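Long-range contact in Cg9734-pa (Drosophila melanogaster, PDB 2BK9), which binds a heme whose iron is held by two histidines, probably carries oxygen as other globins do, and may also act as a peroxidase: residues A[96-110]-A[139-153]. The protein carries 1 engineered substitution. Sequence-based numbering, arbitrary orientation.
Sequences HIPRTVSKESYNQLK and YAIIFKAIDDDGNAK. With MG (magnesium ion), chain D; HEM (protoporphyrin IX containing Fe), chain B.
Tyr139 projects from the end of helix 125-143 as a knob into a hollow on helix 103-120 formed by Tyr106, Asn107, Leu109 and Lys110. Its OH reaches the bottom and donates to Tyr106 O at 2.7 Å, from above the carbonyl plane; that oxygen also accepts from Lys110 N within its own helix, so two donors grip it. The chain of Lys110 lies along one face of the phenol, CD 4.1 Å from the ring centroid of Tyr139, and carries its ammonium on to a salt bridge with Asp136. With an alanine in place of Tyr139, the hollow would probably be left unfilled, Tyr106 O would lose its second donor, and the Lys110 chain the ring it lies on.

In return, the Tyr106 ring fills the space between Ile142 CG2 on one face and Val101 CG1 on the other. Phe143 presents its edge to Tyr106 CB, while Lys103 CG sits almost centrally over the face of the Phe143 ring, 3.8 Å from that ring's centroid, a CH-pi contact. Extended beyond CG (chi2 -175°), Lys103 runs across that ring until NZ meets Phe143 O at 2.9 Å. Lys103 NZ also bonds weakly to Ile146 O, which accepts a stronger bond from Lys153 NZ; the two ammonium nitrogens lie 3.8 Å apart.

Beyond the helix, the type I turn 147-150 closes against the start of helix 103-120: Lys103 N donates to Asp148 O at 2.9 Å, nearly straight (164°). Gly150 CA packs 3.1 Å from Val101 O, so close that a side chain on this face would clash. The side chains of Ile97 and Ile146 pass in opposite directions, CG1 against CG2, and Ile97 CD1 reaches Ala152.

Segments 103-110 and 139-143 run nearly antiparallel (165°), part of the pairing of the globin fold's last two helices. The C-terminal tail packs on Ile97 of the 3-10 segment following helix 81-96; His96, just before it, binds the heme iron with His61, and Ile142 touches Trp89 of that helix.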
ATOM      1  N   HIS A  96       6.397   9.099  -7.120  1.00  5.37           N
ATOM      2  CA  HIS A  96       6.915   9.578  -5.849  1.00  5.40           C
ATOM      3  C   HIS A  96       8.325  10.131  -5.934  1.00  5.06           C
ATOM      4  O   HIS A  96       8.788  10.701  -4.956  1.00  5.51           O
ATOM      5  CB  HIS A  96       6.807   8.479  -4.795  1.00  5.54           C
ATOM      6  CG  HIS A  96       5.404   8.149  -4.414  1.00  5.33           C
ATOM      7  ND1 HIS A  96       4.606   7.286  -5.130  1.00  6.23           N
ATOM      8  CD2 HIS A  96       4.619   8.644  -3.424  1.00  6.02           C
ATOM      9  CE1 HIS A  96       3.402   7.231  -4.551  1.00  5.71           C
ATOM     10  NE2 HIS A  96       3.394   8.024  -3.502  1.00  5.35           N
ATOM     11  N   ILE A  97       9.014   9.971  -7.059  1.00  5.15           N
ATOM     12  CA  ILE A  97      10.379  10.496  -7.194  1.00  4.65           C
ATOM     13  C   ILE A  97      10.473  11.970  -6.838  1.00  4.84           C
ATOM     14  O   ILE A  97      11.397  12.372  -6.121  1.00  5.14           O
ATOM     15  CB  ILE A  97      10.941  10.149  -8.572  1.00  4.14           C
ATOM     16  CG1 ILE A  97      11.234   8.658  -8.626  1.00  4.76           C
ATOM     17  CG2 ILE A  97      12.166  10.992  -8.875  1.00  5.45           C
ATOM     18  CD1 ILE A  97      11.628   8.167  -9.999  1.00  5.32           C
ATOM     19  N   PRO A  98       9.506  12.809  -7.235  1.00  5.57           N
ATOM     20  CA  PRO A  98       9.536  14.222  -6.853  1.00  7.16           C
ATOM     21  C   PRO A  98       9.310  14.502  -5.377  1.00  7.08           C
ATOM     22  O   PRO A  98       9.283  15.656  -4.996  1.00  9.85           O
ATOM     23  CB  PRO A  98       8.380  14.850  -7.693  1.00  8.37           C
ATOM     24  CG  PRO A  98       8.258  13.911  -8.822  1.00  9.00           C
ATOM     25  CD  PRO A  98       8.420  12.565  -8.208  1.00  6.94           C
ATOM     26  N   ARG A  99       9.004  13.493  -4.602  1.00  5.57           N
ATOM     27  CA  ARG A  99       8.811  13.633  -3.186  1.00  5.08           C
ATOM     28  C   ARG A  99       9.862  12.870  -2.378  1.00  4.88           C
ATOM     29  O   ARG A  99       9.756  12.783  -1.174  1.00  6.46           O
ATOM     30  CB  ARG A  99       7.416  13.140  -2.791  1.00  6.23           C
ATOM     31  CG  ARG A  99       6.318  13.964  -3.346  1.00  7.49           C
ATOM     32  CD  ARG A  99       6.310  15.383  -2.732  1.00  8.67           C
ATOM     33  NE  ARG A  99       5.174  16.129  -3.279  1.00  8.91           N
ATOM     34  CZ  ARG A  99       5.097  16.615  -4.517  1.00  7.95           C
ATOM     35  NH1 ARG A  99       6.156  16.636  -5.311  1.00  8.30           N
ATOM     36  NH2 ARG A  99       3.976  17.142  -4.964  1.00  8.99           N
ATOM     37  N   THR A 100      10.884  12.324  -3.032  1.00  4.75           N
ATOM     38  CA  THR A 100      11.963  11.565  -2.420  1.00  5.38           C
ATOM     39  C   THR A 100      11.452  10.669  -1.305  1.00  5.03           C
ATOM     40  O   THR A 100      11.914  10.756  -0.159  1.00  5.97           O
ATOM     41  CB  THR A 100      13.128  12.457  -1.968  1.00  6.44           C
ATOM     42  OG1 THR A 100      12.661  13.528  -1.149  1.00  7.15           O
ATOM     43  CG2 THR A 100      13.893  13.017  -3.162  1.00  7.62           C
ATOM     44  N   VAL A 101      10.535   9.782  -1.660  1.00  4.93           N
ATOM     45  CA  VAL A 101      10.049   8.737  -0.784  1.00  4.99           C
ATOM     46  C   VAL A 101      11.062   7.593  -0.795  1.00  4.11           C
ATOM     47  O   VAL A 101      11.258   6.938  -1.828  1.00  5.37           O
ATOM     48  CB  VAL A 101       8.644   8.265  -1.175  1.00  5.25           C
ATOM     49  CG1 VAL A 101       8.203   7.120  -0.308  1.00  5.62           C
ATOM     50  CG2 VAL A 101       7.678   9.430  -1.116  1.00  5.45           C
ATOM     51  N   SER A 102      11.741   7.398   0.320  1.00  4.46           N
ATOM     52  CA  SER A 102      12.854   6.489   0.385  1.00  4.97           C
ATOM     53  C   SER A 102      12.385   5.052   0.444  1.00  4.38           C
ATOM     54  O   SER A 102      11.235   4.755   0.773  1.00  5.00           O
ATOM     55  CB  SER A 102      13.675   6.778   1.591  1.00  5.41           C
ATOM     56  OG  SER A 102      12.941   6.468   2.757  1.00  5.84           O
ATOM     57  N   LYS A 103      13.320   4.127   0.227  1.00  4.98           N
ATOM     58  CA  LYS A 103      12.984   2.744   0.440  1.00  5.08           C
ATOM     59  C   LYS A 103      12.603   2.464   1.904  1.00  5.51           C
ATOM     60  O   LYS A 103      11.703   1.680   2.149  1.00  5.48           O
ATOM     61  CB  LYS A 103      14.114   1.823  -0.035  1.00  5.49           C
ATOM     62  CG  LYS A 103      14.208   1.880  -1.565  1.00  5.96           C
ATOM     63  CD  LYS A 103      15.213   0.922  -2.159  1.00  5.64           C
ATOM     64  CE  LYS A 103      15.151   0.998  -3.682  1.00  6.68           C
ATOM     65  NZ  LYS A 103      16.046   0.117  -4.425  1.00  8.93           N
ATOM     66  N   GLU A 104      13.267   3.136   2.854  1.00  5.28           N
ATOM     67  CA  GLU A 104      12.859   3.023   4.227  1.00  5.69           C
ATOM     68  C   GLU A 104      11.407   3.457   4.437  1.00  5.17           C
ATOM     69  O   GLU A 104      10.667   2.759   5.126  1.00  5.05           O
ATOM     70  CB  GLU A 104      13.803   3.844   5.132  1.00  6.07           C
ATOM     71  CG  GLU A 104      13.421   3.683   6.592  1.00  6.99           C
ATOM     72  CD  GLU A 104      14.100   4.597   7.549  1.00  9.62           C
ATOM     73  OE1 GLU A 104      14.172   4.251   8.751  1.00 11.30           O
ATOM     74  OE2 GLU A 104      14.586   5.652   7.105  1.00 11.95           O
ATOM     75  N   SER A 105      11.025   4.584   3.842  1.00  4.68           N
ATOM     76  CA  SER A 105       9.653   5.037   3.952  1.00  5.15           C
ATOM     77  C   SER A 105       8.672   4.025   3.375  1.00  4.60           C
ATOM     78  O   SER A 105       7.656   3.708   3.993  1.00  5.41           O
ATOM     79  CB  SER A 105       9.529   6.372   3.235  1.00  5.22           C
ATOM     80  OG  SER A 105       8.246   6.892   3.271  1.00  6.39           O
ATOM     81  N   TYR A 106       8.924   3.503   2.178  1.00  4.61           N
ATOM     82  CA  TYR A 106       8.110   2.445   1.641  1.00  5.04           C
ATOM     83  C   TYR A 106       8.051   1.238   2.587  1.00  5.19           C
ATOM     84  O   TYR A 106       6.979   0.666   2.800  1.00  5.58           O
ATOM     85  CB  TYR A 106       8.575   1.987   0.278  1.00  5.27           C
ATOM     86  CG  TYR A 106       8.143   2.874  -0.868  1.00  5.69           C
ATOM     87  CD1 TYR A 106       6.825   2.932  -1.280  1.00  6.11           C
ATOM     88  CD2 TYR A 106       9.085   3.616  -1.564  1.00  5.53           C
ATOM     89  CE1 TYR A 106       6.421   3.680  -2.349  1.00  6.29           C
ATOM     90  CE2 TYR A 106       8.695   4.370  -2.658  1.00  5.81           C
ATOM     91  CZ  TYR A 106       7.373   4.383  -3.067  1.00  6.12           C
ATOM     92  OH  TYR A 106       6.975   5.090  -4.158  1.00  6.40           O
ATOM     93  N   ASN A 107       9.179   0.825   3.138  1.00  4.80           N
ATOM     94  CA  ASN A 107       9.207  -0.331   4.033  1.00  5.96           C
ATOM     95  C   ASN A 107       8.445  -0.052   5.327  1.00  6.04           C
ATOM     96  O   ASN A 107       7.795  -0.952   5.865  1.00  7.01           O
ATOM     97  CB  ASN A 107      10.634  -0.784   4.276  1.00  6.51           C
ATOM     98  CG  ASN A 107      11.197  -1.532   3.107  1.00  6.83           C
ATOM     99  OD1 ASN A 107      10.476  -2.222   2.379  1.00  8.48           O
ATOM    100  ND2 ASN A 107      12.516  -1.389   2.889  1.00  6.89           N
ATOM    101  N   GLN A 108       8.468   1.189   5.806  1.00  6.01           N
ATOM    102  CA  GLN A 108       7.639   1.610   6.917  1.00  5.90           C
ATOM    103  C   GLN A 108       6.153   1.384   6.587  1.00  6.04           C
ATOM    104  O   GLN A 108       5.396   0.809   7.371  1.00  6.57           O
ATOM    105  CB  GLN A 108       7.916   3.093   7.248  1.00  5.76           C
ATOM    106  CG  GLN A 108       9.228   3.314   7.944  1.00  5.88           C
ATOM    107  CD  GLN A 108       9.613   4.780   8.020  1.00  5.59           C
ATOM    108  OE1 GLN A 108       9.056   5.620   7.319  1.00  6.82           O
ATOM    109  NE2 GLN A 108      10.571   5.093   8.871  1.00  7.15           N
ATOM    110  N   LEU A 109       5.723   1.818   5.405  1.00  5.65           N
ATOM    111  CA  LEU A 109       4.346   1.647   5.009  1.00  6.09           C
ATOM    112  C   LEU A 109       4.000   0.178   4.829  1.00  6.19           C
ATOM    113  O   LEU A 109       2.881  -0.238   5.134  1.00  6.25           O
ATOM    114  CB  LEU A 109       4.063   2.438   3.715  1.00  5.95           C
ATOM    115  CG  LEU A 109       2.595   2.457   3.301  1.00  6.06           C
ATOM    116  CD1 LEU A 109       1.709   3.176   4.266  1.00  7.12           C
ATOM    117  CD2 LEU A 109       2.420   3.050   1.921  1.00  7.08           C
ATOM    118  N   LYS A 110       4.947  -0.587   4.329  1.00  7.12           N
ATOM    119  CA  LYS A 110       4.709  -2.008   4.035  1.00  8.34           C
ATOM    120  C   LYS A 110       4.236  -2.757   5.275  1.00  6.60           C
ATOM    121  O   LYS A 110       3.255  -3.510   5.249  1.00  7.52           O
ATOM    122  CB  LYS A 110       5.999  -2.651   3.514  1.00  8.90           C
ATOM    123  CG  LYS A 110       5.955  -4.084   3.094  1.00 11.94           C
ATOM    124  CD  LYS A 110       7.407  -4.562   2.711  1.00 12.90           C
ATOM    125  CE  LYS A 110       7.462  -5.764   1.806  1.00 17.57           C
ATOM    126  NZ  LYS A 110       8.868  -6.267   1.843  1.00 17.51           N
ATOM    127  N   TYR A 139       6.588  -4.532  -4.214  1.00  6.96           N
ATOM    128  CA  TYR A 139       7.750  -3.751  -3.722  1.00  7.59           C
ATOM    129  C   TYR A 139       8.984  -4.000  -4.565  1.00  7.72           C
ATOM    130  O   TYR A 139       9.788  -3.069  -4.758  1.00  8.08           O
ATOM    131  CB  TYR A 139       8.017  -4.044  -2.251  1.00  8.24           C
ATOM    132  CG  TYR A 139       7.289  -3.089  -1.364  1.00  7.01           C
ATOM    133  CD1 TYR A 139       5.924  -2.808  -1.506  1.00  9.07           C
ATOM    134  CD2 TYR A 139       7.949  -2.407  -0.372  1.00  8.44           C
ATOM    135  CE1 TYR A 139       5.248  -1.912  -0.718  1.00  9.50           C
ATOM    136  CE2 TYR A 139       7.253  -1.474   0.438  1.00  7.84           C
ATOM    137  CZ  TYR A 139       5.922  -1.207   0.211  1.00  7.70           C
ATOM    138  OH  TYR A 139       5.224  -0.302   0.971  1.00  8.55           O
ATOM    139  N   ALA A 140       9.170  -5.217  -5.074  1.00  6.47           N
ATOM    140  CA  ALA A 140      10.267  -5.475  -6.019  1.00  7.11           C
ATOM    141  C   ALA A 140      10.150  -4.548  -7.216  1.00  6.50           C
ATOM    142  O   ALA A 140      11.149  -4.029  -7.693  1.00  7.23           O
ATOM    143  N   ILE A 141       8.924  -4.332  -7.695  1.00  6.16           N
ATOM    144  CA  ILE A 141       8.696  -3.483  -8.820  1.00  5.52           C
ATOM    145  C   ILE A 141       9.042  -2.029  -8.481  1.00  5.89           C
ATOM    146  O   ILE A 141       9.753  -1.332  -9.237  1.00  5.69           O
ATOM    147  CB  ILE A 141       7.262  -3.602  -9.327  1.00  5.70           C
ATOM    148  CG1 ILE A 141       6.923  -5.025  -9.787  1.00  7.03           C
ATOM    149  CG2 ILE A 141       7.049  -2.564 -10.429  1.00  5.85           C
ATOM    150  CD1 ILE A 141       5.446  -5.315  -9.939  1.00  7.22           C
ATOM    151  N   ILE A 142       8.558  -1.541  -7.339  1.00  5.54           N
ATOM    152  CA  ILE A 142       8.883  -0.187  -6.926  1.00  5.25           C
ATOM    153  C   ILE A 142      10.390  -0.014  -6.869  1.00  5.42           C
ATOM    154  O   ILE A 142      10.981   0.982  -7.317  1.00  5.37           O
ATOM    155  CB  ILE A 142       8.268   0.133  -5.532  1.00  5.62           C
ATOM    156  CG1 ILE A 142       6.726   0.031  -5.569  1.00  6.45           C
ATOM    157  CG2 ILE A 142       8.710   1.540  -5.057  1.00  6.34           C
ATOM    158  CD1 ILE A 142       6.143   0.205  -4.210  1.00  8.30           C
ATOM    159  N   PHE A 143      11.047  -0.967  -6.222  1.00  5.33           N
ATOM    160  CA  PHE A 143      12.455  -0.778  -5.840  1.00  5.77           C
ATOM    161  C   PHE A 143      13.431  -0.918  -6.995  1.00  6.16           C
ATOM    162  O   PHE A 143      14.562  -0.440  -6.887  1.00  7.15           O
ATOM    163  CB  PHE A 143      12.831  -1.717  -4.693  1.00  6.21           C
ATOM    164  CG  PHE A 143      12.258  -1.332  -3.353  1.00  5.71           C
ATOM    165  CD1 PHE A 143      11.358  -0.308  -3.170  1.00  7.46           C
ATOM    166  CD2 PHE A 143      12.648  -2.031  -2.257  1.00  8.60           C
ATOM    167  CE1 PHE A 143      10.883   0.035  -1.907  1.00  7.28           C
ATOM    168  CE2 PHE A 143      12.138  -1.714  -1.014  1.00 10.03           C
ATOM    169  CZ  PHE A 143      11.258  -0.700  -0.837  1.00  8.03           C
ATOM    170  N   LYS A 144      12.992  -1.462  -8.118  1.00  6.01           N
ATOM    171  CA  LYS A 144      13.827  -1.432  -9.324  1.00  6.57           C
ATOM    172  C   LYS A 144      13.668  -0.122 -10.074  1.00  6.48           C
ATOM    173  O   LYS A 144      14.274   0.019 -11.124  1.00  8.20           O
ATOM    174  CB  LYS A 144      13.638  -2.682 -10.226  1.00  8.21           C
ATOM    175  CG  LYS A 144      12.318  -2.797 -10.889  1.00  7.69           C
ATOM    176  CD  LYS A 144      12.295  -4.018 -11.808  1.00  9.94           C
ATOM    177  CE  LYS A 144      10.913  -4.345 -12.434  1.00  9.66           C
ATOM    178  NZ  LYS A 144      10.407  -3.252 -13.298  1.00  9.61           N
ATOM    179  N   ALA A 145      12.875   0.829  -9.567  1.00  5.90           N
ATOM    180  CA  ALA A 145      12.699   2.105 -10.203  1.00  6.24           C
ATOM    181  C   ALA A 145      13.318   3.291  -9.444  1.00  5.73           C
ATOM    182  O   ALA A 145      13.293   4.403  -9.978  1.00  6.81           O
ATOM    183  CB  ALA A 145      11.222   2.378 -10.427  1.00  7.39           C
ATOM    184  N   ILE A 146      13.847   3.090  -8.229  1.00  5.41           N
ATOM    185  CA  ILE A 146      14.373   4.169  -7.401  1.00  5.79           C
ATOM    186  C   ILE A 146      15.638   3.726  -6.727  1.00  5.17           C
ATOM    187  O   ILE A 146      15.906   2.547  -6.556  1.00  5.88           O
ATOM    188  CB  ILE A 146      13.338   4.652  -6.353  1.00  5.09           C
ATOM    189  CG1 ILE A 146      12.843   3.485  -5.477  1.00  5.43           C
ATOM    190  CG2 ILE A 146      12.191   5.369  -7.032  1.00  7.03           C
ATOM    191  CD1 ILE A 146      12.142   3.948  -4.248  1.00  5.84           C
ATOM    192  N   ASP A 147      16.429   4.720  -6.334  1.00  5.45           N
ATOM    193  CA  ASP A 147      17.540   4.513  -5.427  1.00  6.07           C
ATOM    194  C   ASP A 147      17.044   4.453  -3.982  1.00  5.76           C
ATOM    195  O   ASP A 147      15.849   4.570  -3.723  1.00  5.92           O
ATOM    196  CB  ASP A 147      18.659   5.536  -5.683  1.00  6.21           C
ATOM    197  CG  ASP A 147      18.376   6.956  -5.182  1.00  7.42           C
ATOM    198  OD1 ASP A 147      17.387   7.183  -4.447  1.00  6.61           O
ATOM    199  OD2 ASP A 147      19.178   7.873  -5.516  1.00  7.76           O
ATOM    200  N   ASP A 148      17.968   4.232  -3.057  1.00  5.69           N
ATOM    201  CA  ASP A 148      17.559   4.050  -1.673  1.00  6.63           C
ATOM    202  C   ASP A 148      16.817   5.288  -1.151  1.00  5.43           C
ATOM    203  O   ASP A 148      16.029   5.173  -0.217  1.00  5.85           O
ATOM    204  CB  ASP A 148      18.755   3.826  -0.757  1.00  7.89           C
ATOM    205  CG  ASP A 148      19.321   2.478  -0.817  1.00 11.56           C
ATOM    206  OD1 ASP A 148      18.817   1.611  -1.533  1.00 11.42           O
ATOM    207  OD2 ASP A 148      20.236   2.169  -0.015  1.00 16.33           O
ATOM    208  N   ASP A 149      17.133   6.490  -1.631  1.00  6.03           N
ATOM    209  CA  ASP A 149      16.530   7.716  -1.143  1.00  5.91           C
ATOM    210  C   ASP A 149      15.275   8.123  -1.888  1.00  5.27           C
ATOM    211  O   ASP A 149      14.621   9.104  -1.511  1.00  6.45           O
ATOM    212  CB  ASP A 149      17.558   8.844  -1.203  1.00  7.55           C
ATOM    213  CG  ASP A 149      18.731   8.562  -0.373  1.00  9.18           C
ATOM    214  OD1 ASP A 149      18.627   8.052   0.764  1.00 11.14           O
ATOM    215  OD2 ASP A 149      19.844   8.784  -0.827  1.00 12.07           O
ATOM    216  N   GLY A 150      14.879   7.344  -2.896  1.00  4.90           N
ATOM    217  CA  GLY A 150      13.695   7.678  -3.656  1.00  5.43           C
ATOM    218  C   GLY A 150      13.872   8.524  -4.871  1.00  5.30           C
ATOM    219  O   GLY A 150      12.893   8.944  -5.457  1.00  5.72           O
ATOM    220  N   ASN A 151      15.104   8.757  -5.287  1.00  5.08           N
ATOM    221  CA  ASN A 151      15.357   9.396  -6.548  1.00  5.16           C
ATOM    222  C   ASN A 151      15.284   8.394  -7.688  1.00  4.77           C
ATOM    223  O   ASN A 151      15.309   7.182  -7.466  1.00  5.91           O
ATOM    224  CB  ASN A 151      16.769  10.016  -6.556  1.00  5.44           C
ATOM    225  CG  ASN A 151      17.003  10.994  -5.419  1.00  5.34           C
ATOM    226  OD1 ASN A 151      17.834  10.694  -4.526  1.00  9.34           O
ATOM    227  ND2 ASN A 151      16.298  12.054  -5.397  1.00  4.62           N
ATOM    228  N   ALA A 152      15.239   8.893  -8.895  1.00  5.17           N
ATOM    229  CA  ALA A 152      15.413   8.032 -10.034  1.00  5.26           C
ATOM    230  C   ALA A 152      16.791   7.357  -9.945  1.00  5.68           C
ATOM    231  O   ALA A 152      17.729   7.915  -9.375  1.00  7.84           O
ATOM    232  CB  ALA A 152      15.309   8.829 -11.319  1.00  5.86           C
ATOM    233  N   LYS A 153      16.933   6.172 -10.490  1.00  6.91           N
ATOM    234  CA  LYS A 153      18.233   5.488 -10.421  1.00  8.71           C
ATOM    235  C   LYS A 153      19.411   6.246 -11.017  1.00  9.97           C
ATOM    236  O   LYS A 153      19.260   6.951 -12.004  1.00 10.61           O
ATOM    237  CB  LYS A 153      18.128   4.072 -11.014  1.00 10.08           C
ATOM    238  CG  LYS A 153      17.423   3.195  -9.941  1.00 13.94           C
ATOM    239  CD  LYS A 153      17.556   1.786 -10.206  1.00 14.53           C
ATOM    240  CE  LYS A 153      16.931   0.925  -9.198  1.00 12.06           C
ATOM    241  NZ  LYS A 153      17.569   0.743  -7.866  1.00 12.52           N
ATOM    242  OXT LYS A 153      20.546   6.128 -10.522  1.00 12.96           O
TER
HETATM  243 MG    MG D1156      20.945   8.162  -6.465  1.00 11.61          MG
HETATM  244  CHA HEM B1154       1.005  10.976  -4.020  1.00  7.27           C
HETATM  245  CHB HEM B1154      -0.091   6.301  -4.274  1.00  6.82           C
HETATM  246  CHC HEM B1154       3.041   5.486  -0.778  1.00  6.37           C
HETATM  247  CHD HEM B1154       3.791  10.162  -0.212  1.00  5.75           C
HETATM  248  C1A HEM B1154       0.500   9.769  -4.426  1.00  7.00           C
HETATM  249  C2A HEM B1154      -0.309   9.555  -5.627  1.00  8.47           C
HETATM  250  C3A HEM B1154      -0.612   8.241  -5.728  1.00  7.51           C
HETATM  251  C4A HEM B1154      -0.029   7.630  -4.569  1.00  6.82           C
HETATM  252  CMA HEM B1154      -1.421   7.457  -6.780  1.00  8.52           C
HETATM  253  CAA HEM B1154      -0.703  10.680  -6.592  1.00  9.39           C
HETATM  254  CBA HEM B1154       0.472  11.057  -7.494  1.00  9.16           C
HETATM  255  CGA HEM B1154       0.029  12.246  -8.305  1.00 11.81           C
HETATM  256  O1A HEM B1154       0.043  13.398  -7.777  1.00 14.89           O
HETATM  257  O2A HEM B1154      -0.328  12.051  -9.478  1.00 13.82           O
HETATM  258  C1B HEM B1154       0.630   5.658  -3.295  1.00  6.44           C
HETATM  259  C2B HEM B1154       0.674   4.231  -3.136  1.00  6.29           C
HETATM  260  C3B HEM B1154       1.561   4.004  -2.148  1.00  6.01           C
HETATM  261  C4B HEM B1154       2.112   5.258  -1.734  1.00  5.12           C
HETATM  262  CMB HEM B1154      -0.147   3.257  -3.933  1.00  7.17           C
HETATM  263  CAB HEM B1154       2.046   2.706  -1.628  1.00  7.68           C
HETATM  264  CBB HEM B1154       1.336   1.597  -1.541  1.00  9.81           C
HETATM  265  C1C HEM B1154       3.537   6.663  -0.310  1.00  5.89           C
HETATM  266  C2C HEM B1154       4.537   6.842   0.736  1.00  5.96           C
HETATM  267  C3C HEM B1154       4.704   8.148   0.943  1.00  6.21           C
HETATM  268  C4C HEM B1154       3.848   8.827   0.004  1.00  5.69           C
HETATM  269  CMC HEM B1154       5.255   5.687   1.433  1.00  7.09           C
HETATM  270  CAC HEM B1154       5.633   8.747   1.965  1.00  6.24           C
HETATM  271  CBC HEM B1154       5.508   9.903   2.581  1.00  8.10           C
HETATM  272  C1D HEM B1154       3.093  10.813  -1.175  1.00  5.69           C
HETATM  273  C2D HEM B1154       3.152  12.191  -1.422  1.00  6.60           C
HETATM  274  C3D HEM B1154       2.317  12.450  -2.543  1.00  7.40           C
HETATM  275  C4D HEM B1154       1.811  11.161  -2.932  1.00  6.73           C
HETATM  276  CMD HEM B1154       3.915  13.217  -0.604  1.00  7.20           C
HETATM  277  CAD HEM B1154       2.075  13.798  -3.170  1.00  7.90           C
HETATM  278  CBD HEM B1154       1.007  14.562  -2.452  1.00  8.24           C
HETATM  279  CGD HEM B1154       0.752  15.921  -3.025  1.00 10.39           C
HETATM  280  O1D HEM B1154      -0.006  16.707  -2.409  1.00 12.81           O
HETATM  281  O2D HEM B1154       1.301  16.234  -4.114  1.00 11.50           O
HETATM  282  NA  HEM B1154       0.682   8.571  -3.819  1.00  6.20           N
HETATM  283  NB  HEM B1154       1.522   6.288  -2.420  1.00  5.44           N
HETATM  284  NC  HEM B1154       3.135   7.900  -0.745  1.00  5.70           N
HETATM  285  ND  HEM B1154       2.286  10.196  -2.106  1.00  6.51           N
HETATM  286 FE   HEM B1154       1.874   8.258  -2.267  1.00  5.51          FE
HETATM  287  O   HOH W   1      10.504   8.018  -4.260  1.00  5.84           O
HETATM  288  O   HOH W   2      18.534   1.220  -4.286  1.00 15.57           O
HETATM  289  O   HOH W   3      20.991   6.347  -7.644  1.00 13.81           O
HETATM  290  O   HOH W   4      21.955   7.269  -4.895  1.00 14.24           O